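Local coordinates for glucocorticoid modulatory element-binding protein 1 (Homo sapiens, PDB 1OQJ), which binds, through the SAND domain seen here, glucocorticoid modulatory elements in promoter DNA, heightening sensitivity to low glucocorticoid levels, and serves as an essential auxiliary factor in parvovirus replication, at residues D5-Y10 and W23-C28; I12-S17 and H50-S55; A19-K24 and K34-N39. All coordinates share one frame; numbering follows the deposited sequence.

Contact 1 (D5-Y10 and W23-C28); sequences DMEIAY and WKKFVC. With ZN (zinc ion), chain C.
Glu7 and Lys25 form a salt bridge at the surface, the two chains meeting nearly perpendicular. Lys25 NZ sits 2.8 Å from Glu7 OE2, on that oxygen's syn lone pair, and makes a weaker bond of 3.3 Å to Glu7 OE1. Both chains bend at chi2, which brings their charged ends together. One water bridges Glu7 OE1 and Lys25 NZ; another donates to Glu7 OE2 and Ile8 O and accepts from Lys24 N. Ile8 O is thus gripped twice, because Trp23 N also bonds to it at 3.0 Å, the N-H bent to 136° and the donor tilted 24° from the carbonyl plane. Beside this bond Ile8 runs alongside the indole of Trp23 in the same direction, with Ile8 CG2 4.0 Å from Trp23 CE3. Tyr10 brings Trp23 CB to its ring edge. Further out, Trp23 NE1 bonds to Asp81 O and the indole meets Tyr83 edge-to-face. Cys28, at the far end of 23-28, binds the zinc ion with His85, Cys89 and Cys93. The contact ties the entry to strand 9-14 to the turn leaving strand 17-22, and Phe26 packs against Leu71 and Met75 of helix 71-76.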
ATOM      1  N   ASP A   5       9.236   5.716 -18.950  1.00 29.98           N
ATOM      2  CA  ASP A   5       9.471   4.252 -19.079  1.00 29.25           C
ATOM      3  C   ASP A   5       8.254   3.430 -18.695  1.00 28.43           C
ATOM      4  O   ASP A   5       7.185   3.569 -19.290  1.00 29.95           O
ATOM      5  N   MET A   6       8.416   2.564 -17.701  1.00 26.17           N
ATOM      6  CA  MET A   6       7.320   1.720 -17.240  1.00 23.07           C
ATOM      7  C   MET A   6       6.928   2.097 -15.819  1.00 19.97           C
ATOM      8  O   MET A   6       7.755   2.581 -15.048  1.00 20.62           O
ATOM      9  CB  MET A   6       7.732   0.247 -17.285  1.00 25.50           C
ATOM     10  CG  MET A   6       7.978  -0.284 -18.687  1.00 28.83           C
ATOM     11  SD  MET A   6       8.539  -1.991 -18.681  1.00 35.00           S
ATOM     12  CE  MET A   6      10.325  -1.760 -18.718  1.00 34.02           C
ATOM     13  N   GLU A   7       5.661   1.882 -15.478  1.00 15.23           N
ATOM     14  CA  GLU A   7       5.178   2.197 -14.140  1.00 11.84           C
ATOM     15  C   GLU A   7       5.261   0.930 -13.290  1.00 10.91           C
ATOM     16  O   GLU A   7       4.367   0.082 -13.330  1.00 10.18           O
ATOM     17  CB  GLU A   7       3.731   2.697 -14.204  1.00 11.81           C
ATOM     18  CG  GLU A   7       3.201   3.287 -12.900  1.00 13.84           C
ATOM     19  CD  GLU A   7       3.839   4.619 -12.547  1.00 15.16           C
ATOM     20  OE1 GLU A   7       3.992   5.465 -13.455  1.00 18.63           O
ATOM     21  OE2 GLU A   7       4.172   4.834 -11.363  1.00 14.17           O
ATOM     22  N   ILE A   8       6.346   0.800 -12.533  1.00  8.75           N
ATOM     23  CA  ILE A   8       6.548  -0.364 -11.677  1.00  9.22           C
ATOM     24  C   ILE A   8       5.404  -0.464 -10.683  1.00  7.76           C
ATOM     25  O   ILE A   8       5.072   0.508  -9.996  1.00  9.26           O
ATOM     26  CB  ILE A   8       7.885  -0.266 -10.917  1.00 10.31           C
ATOM     27  CG1 ILE A   8       9.037  -0.141 -11.918  1.00 11.40           C
ATOM     28  CG2 ILE A   8       8.087  -1.500 -10.049  1.00  9.80           C
ATOM     29  CD1 ILE A   8       9.142  -1.308 -12.873  1.00 13.18           C
ATOM     30  N   ALA A   9       4.808  -1.649 -10.593  1.00  7.17           N
ATOM     31  CA  ALA A   9       3.667  -1.843  -9.709  1.00  7.39           C
ATOM     32  C   ALA A   9       3.520  -3.271  -9.220  1.00  7.33           C
ATOM     33  O   ALA A   9       4.265  -4.164  -9.624  1.00  7.50           O
ATOM     34  CB  ALA A   9       2.399  -1.423 -10.442  1.00  9.98           C
ATOM     35  N   TYR A  10       2.547  -3.479  -8.337  1.00  6.99           N
ATOM     36  CA  TYR A  10       2.260  -4.806  -7.804  1.00  6.63           C
ATOM     37  C   TYR A  10       0.766  -4.985  -7.605  1.00  7.38           C
ATOM     38  O   TYR A  10       0.069  -4.052  -7.198  1.00  7.75           O
ATOM     39  CB  TYR A  10       2.935  -5.029  -6.448  1.00  8.31           C
ATOM     40  CG  TYR A  10       4.436  -5.091  -6.494  1.00  8.54           C
ATOM     41  CD1 TYR A  10       5.203  -3.951  -6.290  1.00 10.21           C
ATOM     42  CD2 TYR A  10       5.089  -6.293  -6.749  1.00 10.87           C
ATOM     43  CE1 TYR A  10       6.593  -4.003  -6.338  1.00 10.39           C
ATOM     44  CE2 TYR A  10       6.475  -6.360  -6.801  1.00  9.92           C
ATOM     45  CZ  TYR A  10       7.220  -5.211  -6.595  1.00 11.04           C
ATOM     46  OH  TYR A  10       8.595  -5.267  -6.655  1.00 13.32           O
ATOM     47  N   TRP A  23       4.274   1.321  -7.192  1.00  8.60           N
ATOM     48  CA  TRP A  23       5.415   1.333  -6.284  1.00  7.77           C
ATOM     49  C   TRP A  23       6.184   2.626  -6.061  1.00  7.28           C
ATOM     50  O   TRP A  23       6.474   2.972  -4.916  1.00  6.62           O
ATOM     51  CB  TRP A  23       6.400   0.224  -6.659  1.00  8.95           C
ATOM     52  CG  TRP A  23       7.523   0.107  -5.667  1.00  9.03           C
ATOM     53  CD1 TRP A  23       7.422  -0.211  -4.343  1.00 10.36           C
ATOM     54  CD2 TRP A  23       8.911   0.365  -5.914  1.00 10.42           C
ATOM     55  NE1 TRP A  23       8.665  -0.164  -3.749  1.00 11.00           N
ATOM     56  CE2 TRP A  23       9.595   0.186  -4.693  1.00 11.06           C
ATOM     57  CE3 TRP A  23       9.643   0.731  -7.052  1.00 10.40           C
ATOM     58  CZ2 TRP A  23      10.978   0.362  -4.578  1.00 12.44           C
ATOM     59  CZ3 TRP A  23      11.022   0.903  -6.937  1.00 10.88           C
ATOM     60  CH2 TRP A  23      11.672   0.719  -5.707  1.00 11.69           C
ATOM     61  N   LYS A  24       6.536   3.338  -7.123  1.00  7.73           N
ATOM     62  CA  LYS A  24       7.281   4.572  -6.915  1.00  7.78           C
ATOM     63  C   LYS A  24       6.445   5.661  -6.249  1.00  7.73           C
ATOM     64  O   LYS A  24       6.998   6.585  -5.659  1.00  8.65           O
ATOM     65  CB  LYS A  24       7.893   5.063  -8.230  1.00  8.27           C
ATOM     66  CG  LYS A  24       9.007   4.132  -8.717  1.00  9.47           C
ATOM     67  CD  LYS A  24       9.808   4.720  -9.859  1.00 11.88           C
ATOM     68  CE  LYS A  24      10.846   3.719 -10.338  1.00 14.96           C
ATOM     69  NZ  LYS A  24      11.599   4.211 -11.526  1.00 17.27           N
ATOM     70  N   LYS A  25       5.119   5.543  -6.322  1.00  8.52           N
ATOM     71  CA  LYS A  25       4.230   6.516  -5.679  1.00  8.41           C
ATOM     72  C   LYS A  25       3.990   6.131  -4.213  1.00  7.93           C
ATOM     73  O   LYS A  25       3.425   6.907  -3.441  1.00  8.05           O
ATOM     74  CB  LYS A  25       2.879   6.582  -6.402  1.00  9.29           C
ATOM     75  CG  LYS A  25       2.840   7.491  -7.621  1.00 13.54           C
ATOM     76  CD  LYS A  25       3.811   7.071  -8.697  1.00 15.25           C
ATOM     77  CE  LYS A  25       3.682   7.987  -9.907  1.00 16.45           C
ATOM     78  NZ  LYS A  25       4.589   7.575 -11.011  1.00 15.38           N
ATOM     79  N   PHE A  26       4.427   4.929  -3.848  1.00  8.41           N
ATOM     80  CA  PHE A  26       4.279   4.384  -2.495  1.00  7.30           C
ATOM     81  C   PHE A  26       5.359   4.998  -1.598  1.00  7.60           C
ATOM     82  O   PHE A  26       6.370   4.368  -1.295  1.00  8.13           O
ATOM     83  CB  PHE A  26       4.428   2.861  -2.589  1.00  6.58           C
ATOM     84  CG  PHE A  26       4.177   2.121  -1.302  1.00  8.58           C
ATOM     85  CD1 PHE A  26       3.036   2.366  -0.544  1.00  9.28           C
ATOM     86  CD2 PHE A  26       5.045   1.111  -0.898  1.00  7.85           C
ATOM     87  CE1 PHE A  26       2.756   1.610   0.595  1.00 10.67           C
ATOM     88  CE2 PHE A  26       4.776   0.344   0.242  1.00 10.49           C
ATOM     89  CZ  PHE A  26       3.627   0.597   0.986  1.00  9.39           C
ATOM     90  N   VAL A  27       5.117   6.234  -1.171  1.00  7.58           N
ATOM     91  CA  VAL A  27       6.060   6.994  -0.356  1.00  9.07           C
ATOM     92  C   VAL A  27       5.678   7.036   1.120  1.00  8.21           C
ATOM     93  O   VAL A  27       4.505   7.182   1.461  1.00  9.32           O
ATOM     94  CB  VAL A  27       6.164   8.441  -0.906  1.00  9.94           C
ATOM     95  CG1 VAL A  27       7.133   9.262  -0.077  1.00 11.25           C
ATOM     96  CG2 VAL A  27       6.608   8.401  -2.363  1.00 11.13           C
ATOM     97  N   CYS A  28       6.670   6.908   1.996  1.00  7.63           N
ATOM     98  CA  CYS A  28       6.414   6.937   3.435  1.00  8.90           C
ATOM     99  C   CYS A  28       5.671   8.217   3.808  1.00  9.18           C
ATOM    100  O   CYS A  28       6.001   9.293   3.311  1.00 10.06           O
ATOM    101  CB  CYS A  28       7.732   6.872   4.196  1.00  8.16           C
ATOM    102  SG  CYS A  28       7.548   6.997   5.986  1.00  9.09           S
TER
HETATM  103 ZN    ZN C 183       9.187   5.849   7.078  1.00 11.76          ZN
HETATM  104  O   HOH W   1       5.629   3.142  -9.901  1.00 11.60           O
HETATM  105  O   HOH W   2       3.158   8.438 -13.263  1.00 31.86           O

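Contact 2 (I12-S17 and H50-S55); sequences ITCGES and HLAGKS
Three groups grip one water between Ser17 and Ala52: it accepts from Glu16 N at 3.0 Å, donates to Ala52 O at 3.0 Å, and pairs with Ser17 OG at 2.9 Å. It joins a type II' beta turn, Cys14 to Ser17, to the Schellman motif that ends helix 45-51. The turn is the hairpin connection between strands 9-14 and 17-22, closed by backbone bonds in both directions between Cys14 and Ser17. At the helix end Gly53, with positive phi, returns its N-H to His50 O, and the chain then swings out to Lys54. No direct hydrogen bond crosses between the segments, so apart from the water the contact is one of packing.

The methyl of Ala52 is at the centre of that packing. Cys14 O lies 3.4 Å from Ala52 CB, Cys14 SG approaches the same methyl at 3.5 Å, and Ser17 comes alongside with OG close to Ala52 CA. Cys14 SG is turned opposite the backbone N (chi1 -177°), and this places it between Ala52 and Lys54. Phe48, one helical turn earlier, packs on Cys14, Ser17 and Ile12.

Lys54 is one of the DNA-binding residues of the domain, with Lys58, Lys61 and Arg72. Its aliphatic part rests on the hairpin: the chain bends at chi2 (-67°) and then runs extended past the turn. Lys54 CG sits 3.6 Å from Cys14 SG, and further along Lys54 CE reaches 3.9 Å from Gly15 CA.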
ATOM      1  N   ILE A  12      -2.382  -6.007  -5.658  1.00  7.33           N
ATOM      2  CA  ILE A  12      -2.668  -6.164  -4.234  1.00  9.16           C
ATOM      3  C   ILE A  12      -4.144  -6.457  -4.013  1.00  8.86           C
ATOM      4  O   ILE A  12      -4.961  -6.324  -4.926  1.00  8.64           O
ATOM      5  CB  ILE A  12      -2.299  -4.892  -3.428  1.00  8.43           C
ATOM      6  CG1 ILE A  12      -3.097  -3.687  -3.935  1.00  8.18           C
ATOM      7  CG2 ILE A  12      -0.792  -4.638  -3.523  1.00  8.87           C
ATOM      8  CD1 ILE A  12      -2.914  -2.422  -3.101  1.00  9.31           C
ATOM      9  N   THR A  13      -4.476  -6.871  -2.795  1.00  7.30           N
ATOM     10  CA  THR A  13      -5.856  -7.162  -2.441  1.00  8.52           C
ATOM     11  C   THR A  13      -6.132  -6.716  -1.015  1.00  8.29           C
ATOM     12  O   THR A  13      -5.218  -6.422  -0.243  1.00  9.48           O
ATOM     13  CB  THR A  13      -6.173  -8.672  -2.504  1.00  8.50           C
ATOM     14  OG1 THR A  13      -5.411  -9.364  -1.503  1.00 10.07           O
ATOM     15  CG2 THR A  13      -5.838  -9.235  -3.876  1.00  9.54           C
ATOM     16  N   CYS A  14      -7.413  -6.641  -0.690  1.00  9.66           N
ATOM     17  CA  CYS A  14      -7.864  -6.307   0.651  1.00  9.10           C
ATOM     18  C   CYS A  14      -9.250  -6.911   0.684  1.00 12.17           C
ATOM     19  O   CYS A  14     -10.124  -6.506  -0.077  1.00 10.72           O
ATOM     20  CB  CYS A  14      -7.938  -4.801   0.886  1.00 10.01           C
ATOM     21  SG  CYS A  14      -8.406  -4.430   2.598  1.00 11.72           S
ATOM     22  N   GLY A  15      -9.443  -7.894   1.555  1.00 13.00           N
ATOM     23  CA  GLY A  15     -10.731  -8.551   1.605  1.00 13.38           C
ATOM     24  C   GLY A  15     -10.905  -9.221   0.256  1.00 13.43           C
ATOM     25  O   GLY A  15     -10.027  -9.963  -0.186  1.00 14.22           O
ATOM     26  N   GLU A  16     -12.014  -8.947  -0.420  1.00 13.88           N
ATOM     27  CA  GLU A  16     -12.262  -9.540  -1.727  1.00 14.73           C
ATOM     28  C   GLU A  16     -12.102  -8.510  -2.841  1.00 14.58           C
ATOM     29  O   GLU A  16     -12.569  -8.714  -3.961  1.00 15.47           O
ATOM     30  CB  GLU A  16     -13.666 -10.153  -1.763  1.00 17.42           C
ATOM     31  CG  GLU A  16     -13.848 -11.264  -0.737  1.00 19.49           C
ATOM     32  CD  GLU A  16     -15.220 -11.911  -0.785  1.00 24.11           C
ATOM     33  OE1 GLU A  16     -15.496 -12.771   0.077  1.00 26.10           O
ATOM     34  OE2 GLU A  16     -16.016 -11.563  -1.680  1.00 25.24           O
ATOM     35  N   SER A  17     -11.427  -7.408  -2.523  1.00 13.03           N
ATOM     36  CA  SER A  17     -11.191  -6.333  -3.484  1.00 12.06           C
ATOM     37  C   SER A  17      -9.776  -6.386  -4.056  1.00 11.93           C
ATOM     38  O   SER A  17      -8.819  -6.698  -3.343  1.00 11.30           O
ATOM     39  CB  SER A  17     -11.417  -4.971  -2.821  1.00 12.47           C
ATOM     40  OG  SER A  17     -12.766  -4.818  -2.404  1.00 13.22           O
ATOM     41  N   HIS A  50     -10.671   1.053   3.426  1.00  9.84           N
ATOM     42  CA  HIS A  50     -12.015   1.367   3.879  1.00 11.32           C
ATOM     43  C   HIS A  50     -13.062   0.826   2.920  1.00 11.52           C
ATOM     44  O   HIS A  50     -14.036   0.198   3.341  1.00 11.73           O
ATOM     45  CB  HIS A  50     -12.218   2.867   4.015  1.00 12.01           C
ATOM     46  CG  HIS A  50     -13.548   3.220   4.595  1.00 12.15           C
ATOM     47  ND1 HIS A  50     -13.819   3.109   5.943  1.00 13.28           N
ATOM     48  CD2 HIS A  50     -14.714   3.575   4.005  1.00 12.55           C
ATOM     49  CE1 HIS A  50     -15.094   3.377   6.155  1.00 13.56           C
ATOM     50  NE2 HIS A  50     -15.661   3.662   4.996  1.00 13.10           N
ATOM     51  N   LEU A  51     -12.863   1.083   1.631  1.00 11.63           N
ATOM     52  CA  LEU A  51     -13.799   0.627   0.612  1.00 10.14           C
ATOM     53  C   LEU A  51     -13.855  -0.894   0.537  1.00 11.25           C
ATOM     54  O   LEU A  51     -14.885  -1.468   0.174  1.00 13.01           O
ATOM     55  CB  LEU A  51     -13.417   1.211  -0.752  1.00 10.13           C
ATOM     56  CG  LEU A  51     -13.547   2.732  -0.855  1.00 10.12           C
ATOM     57  CD1 LEU A  51     -13.027   3.211  -2.201  1.00 10.23           C
ATOM     58  CD2 LEU A  51     -15.012   3.131  -0.676  1.00 10.61           C
ATOM     59  N   ALA A  52     -12.744  -1.541   0.883  1.00 11.35           N
ATOM     60  CA  ALA A  52     -12.662  -2.996   0.868  1.00 11.54           C
ATOM     61  C   ALA A  52     -13.293  -3.571   2.136  1.00 12.35           C
ATOM     62  O   ALA A  52     -13.437  -4.787   2.267  1.00 14.07           O
ATOM     63  CB  ALA A  52     -11.205  -3.439   0.753  1.00 11.49           C
ATOM     64  N   GLY A  53     -13.646  -2.686   3.068  1.00 12.01           N
ATOM     65  CA  GLY A  53     -14.296  -3.100   4.300  1.00 13.64           C
ATOM     66  C   GLY A  53     -13.446  -3.558   5.468  1.00 13.80           C
ATOM     67  O   GLY A  53     -13.952  -4.253   6.355  1.00 15.82           O
ATOM     68  N   LYS A  54     -12.177  -3.163   5.509  1.00 12.91           N
ATOM     69  CA  LYS A  54     -11.295  -3.584   6.597  1.00 14.36           C
ATOM     70  C   LYS A  54     -10.769  -2.461   7.496  1.00 14.53           C
ATOM     71  O   LYS A  54      -9.736  -2.626   8.148  1.00 14.92           O
ATOM     72  CB  LYS A  54     -10.108  -4.363   6.024  1.00 16.03           C
ATOM     73  CG  LYS A  54     -10.484  -5.623   5.263  1.00 19.56           C
ATOM     74  CD  LYS A  54     -11.085  -6.669   6.182  1.00 24.15           C
ATOM     75  CE  LYS A  54     -11.367  -7.962   5.432  1.00 26.65           C
ATOM     76  NZ  LYS A  54     -11.896  -9.020   6.337  1.00 28.45           N
ATOM     77  N   SER A  55     -11.466  -1.330   7.543  1.00 14.07           N
ATOM     78  CA  SER A  55     -11.036  -0.210   8.379  1.00 15.59           C
ATOM     79  C   SER A  55     -11.047  -0.526   9.873  1.00 16.55           C
ATOM     80  O   SER A  55     -10.311   0.090  10.644  1.00 16.18           O
ATOM     81  CB  SER A  55     -11.916   1.022   8.133  1.00 16.32           C
ATOM     82  OG  SER A  55     -11.615   1.644   6.897  1.00 17.60           O
TER
HETATM   83  O   HOH W   3     -13.634  -6.437  -0.174  1.00 18.25           O

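Contact 3 (A19-K24 and K34-N39); sequences AILLWK and KCVKFN
Strands 17-22 and 36-38 are the central pair of the SAND domain's four-stranded antiparallel sheet, and here their backbones are joined by three hydrogen bonds. Ile20 and Lys37 form the hydrogen-bonded pair: Ile20 N reaches Lys37 O at 3.0 Å and Lys37 N reaches Ile20 O at 2.8 Å, both donors lying in the carbonyl plane. The third bond, Leu22 N to Cys35 O at 2.9 Å, is nearly straight at its hydrogen (167°). Next along, Leu21 and Val36 make a non-hydrogen-bonded pair, and Val36 CA also offers a C-H to Ile20 O.

On the other edge of strand 36-38, Cys35 and Val36 both face Ile43 of strand 41-43, a classic beta bulge. The axes of 19-22 and 36-38 run antiparallel at 156°.

Leu21 and Val36 share one face of the sheet, the buried one. With chi1 at 177°, Leu21 CG is trans to the main-chain N, and its CD1 reaches across to Cys35 SG at 3.9 Å and to Val36 CG2. Ala19 fits in alongside: its CB lies 3.6 Å from Val36 CG1, only 3.3 Å from Lys37 O, and 4.0 Å from Phe38 CD1, meeting that ring obliquely. Phe48 of helix 45-51 packs on Ala19 and Val36 and meets Phe38 edge-to-face, while Leu21 also touches Ile12 and Phe26. The other face carries Ile20 and Lys37, more exposed, whose CB atoms lie abreast. From there the extended chain of Lys37 leads away from strand 17-22 and bends at chi4; its NZ makes a long, weak ion pair with Asp40.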
ATOM      1  N   ALA A  19      -6.710  -4.348  -6.401  1.00  7.78           N
ATOM      2  CA  ALA A  19      -6.226  -3.042  -6.818  1.00  6.95           C
ATOM      3  C   ALA A  19      -4.775  -3.169  -7.247  1.00  7.35           C
ATOM      4  O   ALA A  19      -4.201  -4.263  -7.212  1.00  8.76           O
ATOM      5  CB  ALA A  19      -6.361  -2.041  -5.678  1.00  7.12           C
ATOM      6  N   ILE A  20      -4.190  -2.051  -7.662  1.00  6.88           N
ATOM      7  CA  ILE A  20      -2.804  -2.033  -8.109  1.00  8.16           C
ATOM      8  C   ILE A  20      -2.013  -0.982  -7.349  1.00  8.63           C
ATOM      9  O   ILE A  20      -2.403   0.182  -7.295  1.00  8.63           O
ATOM     10  CB  ILE A  20      -2.722  -1.718  -9.618  1.00  7.69           C
ATOM     11  CG1 ILE A  20      -3.496  -2.775 -10.406  1.00  7.73           C
ATOM     12  CG2 ILE A  20      -1.269  -1.681 -10.077  1.00  8.92           C
ATOM     13  CD1 ILE A  20      -3.576  -2.485 -11.889  1.00 11.16           C
ATOM     14  N   LEU A  21      -0.904  -1.402  -6.751  1.00  7.01           N
ATOM     15  CA  LEU A  21      -0.045  -0.486  -6.010  1.00  6.45           C
ATOM     16  C   LEU A  21       1.030   0.056  -6.950  1.00  7.45           C
ATOM     17  O   LEU A  21       1.805  -0.718  -7.507  1.00  7.83           O
ATOM     18  CB  LEU A  21       0.633  -1.224  -4.844  1.00  7.15           C
ATOM     19  CG  LEU A  21       1.631  -0.422  -3.996  1.00  6.86           C
ATOM     20  CD1 LEU A  21       0.889   0.634  -3.198  1.00  7.98           C
ATOM     21  CD2 LEU A  21       2.379  -1.356  -3.049  1.00  9.25           C
ATOM     22  N   LEU A  22       1.060   1.373  -7.147  1.00  7.31           N
ATOM     23  CA  LEU A  22       2.085   1.988  -7.994  1.00  7.93           C
ATOM     24  C   LEU A  22       3.266   2.177  -7.048  1.00  8.46           C
ATOM     25  O   LEU A  22       3.270   3.081  -6.207  1.00  8.87           O
ATOM     26  CB  LEU A  22       1.594   3.330  -8.547  1.00 10.04           C
ATOM     27  CG  LEU A  22       0.280   3.253  -9.329  1.00 10.30           C
ATOM     28  CD1 LEU A  22      -0.010   4.610  -9.948  1.00 12.60           C
ATOM     29  CD2 LEU A  22       0.364   2.179 -10.411  1.00 12.65           C
ATOM     30  N   TRP A  23       4.274   1.321  -7.192  1.00  8.60           N
ATOM     31  CA  TRP A  23       5.415   1.333  -6.284  1.00  7.77           C
ATOM     32  C   TRP A  23       6.184   2.626  -6.061  1.00  7.28           C
ATOM     33  O   TRP A  23       6.474   2.972  -4.916  1.00  6.62           O
ATOM     34  CB  TRP A  23       6.400   0.224  -6.659  1.00  8.95           C
ATOM     35  CG  TRP A  23       7.523   0.107  -5.667  1.00  9.03           C
ATOM     36  CD1 TRP A  23       7.422  -0.211  -4.343  1.00 10.36           C
ATOM     37  CD2 TRP A  23       8.911   0.365  -5.914  1.00 10.42           C
ATOM     38  NE1 TRP A  23       8.665  -0.164  -3.749  1.00 11.00           N
ATOM     39  CE2 TRP A  23       9.595   0.186  -4.693  1.00 11.06           C
ATOM     40  CE3 TRP A  23       9.643   0.731  -7.052  1.00 10.40           C
ATOM     41  CZ2 TRP A  23      10.978   0.362  -4.578  1.00 12.44           C
ATOM     42  CZ3 TRP A  23      11.022   0.903  -6.937  1.00 10.88           C
ATOM     43  CH2 TRP A  23      11.672   0.719  -5.707  1.00 11.69           C
ATOM     44  N   LYS A  24       6.536   3.338  -7.123  1.00  7.73           N
ATOM     45  CA  LYS A  24       7.281   4.572  -6.915  1.00  7.78           C
ATOM     46  C   LYS A  24       6.445   5.661  -6.249  1.00  7.73           C
ATOM     47  O   LYS A  24       6.998   6.585  -5.659  1.00  8.65           O
ATOM     48  CB  LYS A  24       7.893   5.063  -8.230  1.00  8.27           C
ATOM     49  CG  LYS A  24       9.007   4.132  -8.717  1.00  9.47           C
ATOM     50  CD  LYS A  24       9.808   4.720  -9.859  1.00 11.88           C
ATOM     51  CE  LYS A  24      10.846   3.719 -10.338  1.00 14.96           C
ATOM     52  NZ  LYS A  24      11.599   4.211 -11.526  1.00 17.27           N
ATOM     53  N   LYS A  34      -1.722   8.977  -2.362  1.00 11.01           N
ATOM     54  CA  LYS A  34      -2.460   8.385  -3.469  1.00 10.71           C
ATOM     55  C   LYS A  34      -1.498   7.551  -4.306  1.00 12.23           C
ATOM     56  O   LYS A  34      -0.756   8.069  -5.144  1.00 14.77           O
ATOM     57  CB  LYS A  34      -3.136   9.483  -4.299  1.00 12.91           C
ATOM     58  CG  LYS A  34      -4.180  10.247  -3.490  1.00 14.63           C
ATOM     59  CD  LYS A  34      -4.914  11.285  -4.322  1.00 18.80           C
ATOM     60  CE  LYS A  34      -5.971  11.996  -3.489  1.00 22.19           C
ATOM     61  NZ  LYS A  34      -6.741  12.987  -4.292  1.00 25.70           N
ATOM     62  N   CYS A  35      -1.511   6.246  -4.056  1.00  8.54           N
ATOM     63  CA  CYS A  35      -0.620   5.330  -4.748  1.00  8.75           C
ATOM     64  C   CYS A  35      -1.287   4.009  -5.116  1.00  9.34           C
ATOM     65  O   CYS A  35      -0.627   3.081  -5.578  1.00 10.01           O
ATOM     66  CB  CYS A  35       0.605   5.052  -3.872  1.00  8.80           C
ATOM     67  SG  CYS A  35       0.235   4.321  -2.251  1.00  8.53           S
ATOM     68  N   VAL A  36      -2.595   3.927  -4.909  1.00  8.54           N
ATOM     69  CA  VAL A  36      -3.335   2.712  -5.224  1.00  9.07           C
ATOM     70  C   VAL A  36      -4.354   2.966  -6.327  1.00  8.42           C
ATOM     71  O   VAL A  36      -5.189   3.861  -6.207  1.00  9.58           O
ATOM     72  CB  VAL A  36      -4.088   2.184  -3.985  1.00  8.90           C
ATOM     73  CG1 VAL A  36      -4.951   0.992  -4.365  1.00  9.21           C
ATOM     74  CG2 VAL A  36      -3.094   1.795  -2.899  1.00  8.35           C
ATOM     75  N   LYS A  37      -4.280   2.189  -7.404  1.00  8.21           N
ATOM     76  CA  LYS A  37      -5.236   2.340  -8.495  1.00  9.23           C
ATOM     77  C   LYS A  37      -6.377   1.362  -8.224  1.00 10.08           C
ATOM     78  O   LYS A  37      -6.168   0.148  -8.148  1.00  9.73           O
ATOM     79  CB  LYS A  37      -4.569   2.038  -9.841  1.00 10.30           C
ATOM     80  CG  LYS A  37      -5.456   2.285 -11.062  1.00 15.85           C
ATOM     81  CD  LYS A  37      -4.669   2.117 -12.359  1.00 18.44           C
ATOM     82  CE  LYS A  37      -5.556   2.311 -13.584  1.00 21.97           C
ATOM     83  NZ  LYS A  37      -6.576   1.229 -13.734  1.00 24.83           N
ATOM     84  N   PHE A  38      -7.579   1.907  -8.059  1.00  9.35           N
ATOM     85  CA  PHE A  38      -8.769   1.118  -7.768  1.00  9.66           C
ATOM     86  C   PHE A  38      -9.911   1.687  -8.601  1.00 10.57           C
ATOM     87  O   PHE A  38     -10.295   2.844  -8.426  1.00 10.35           O
ATOM     88  CB  PHE A  38      -9.087   1.229  -6.275  1.00 10.28           C
ATOM     89  CG  PHE A  38     -10.206   0.343  -5.818  1.00  9.70           C
ATOM     90  CD1 PHE A  38     -10.179  -1.025  -6.066  1.00 10.10           C
ATOM     91  CD2 PHE A  38     -11.268   0.874  -5.093  1.00 10.87           C
ATOM     92  CE1 PHE A  38     -11.197  -1.862  -5.592  1.00  9.45           C
ATOM     93  CE2 PHE A  38     -12.290   0.049  -4.614  1.00 10.39           C
ATOM     94  CZ  PHE A  38     -12.252  -1.321  -4.865  1.00 10.66           C
ATOM     95  N   ASN A  39     -10.441   0.870  -9.507  1.00 11.64           N
ATOM     96  CA  ASN A  39     -11.518   1.288 -10.398  1.00 13.26           C
ATOM     97  C   ASN A  39     -11.143   2.543 -11.182  1.00 13.78           C
ATOM     98  O   ASN A  39     -11.934   3.479 -11.332  1.00 14.53           O
ATOM     99  CB  ASN A  39     -12.817   1.493  -9.615  1.00 13.23           C
ATOM    100  CG  ASN A  39     -13.374   0.187  -9.088  1.00 15.24           C
ATOM    101  OD1 ASN A  39     -13.336  -0.834  -9.779  1.00 17.13           O
ATOM    102  ND2 ASN A  39     -13.898   0.207  -7.869  1.00 15.31           N
TER

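Contacts 1 and 2 lie at the surface on opposite sides of the chain's centre, their centres about 20 Å apart, whereas contact 3 is partly buried between them. Strand 9-14 serves both surface contacts, and strand 17-22 pairs with it: Tyr10 O meets Leu21 N and Ile12 N meets Ala19 O, linking contact 3 to each. Contacts 1 and 3 also share Trp23 and Lys24. Their chemistry follows position: the zinc-side end combines a salt bridge, waters and one backbone bond with packing on Trp23, the DNA-side end has methyl and sulfur packing around one water, and the sheet interior joins three backbone bonds to apolar side chains. Phe38 extends that apolar packing to Leu51 and Ser17 of contact 2.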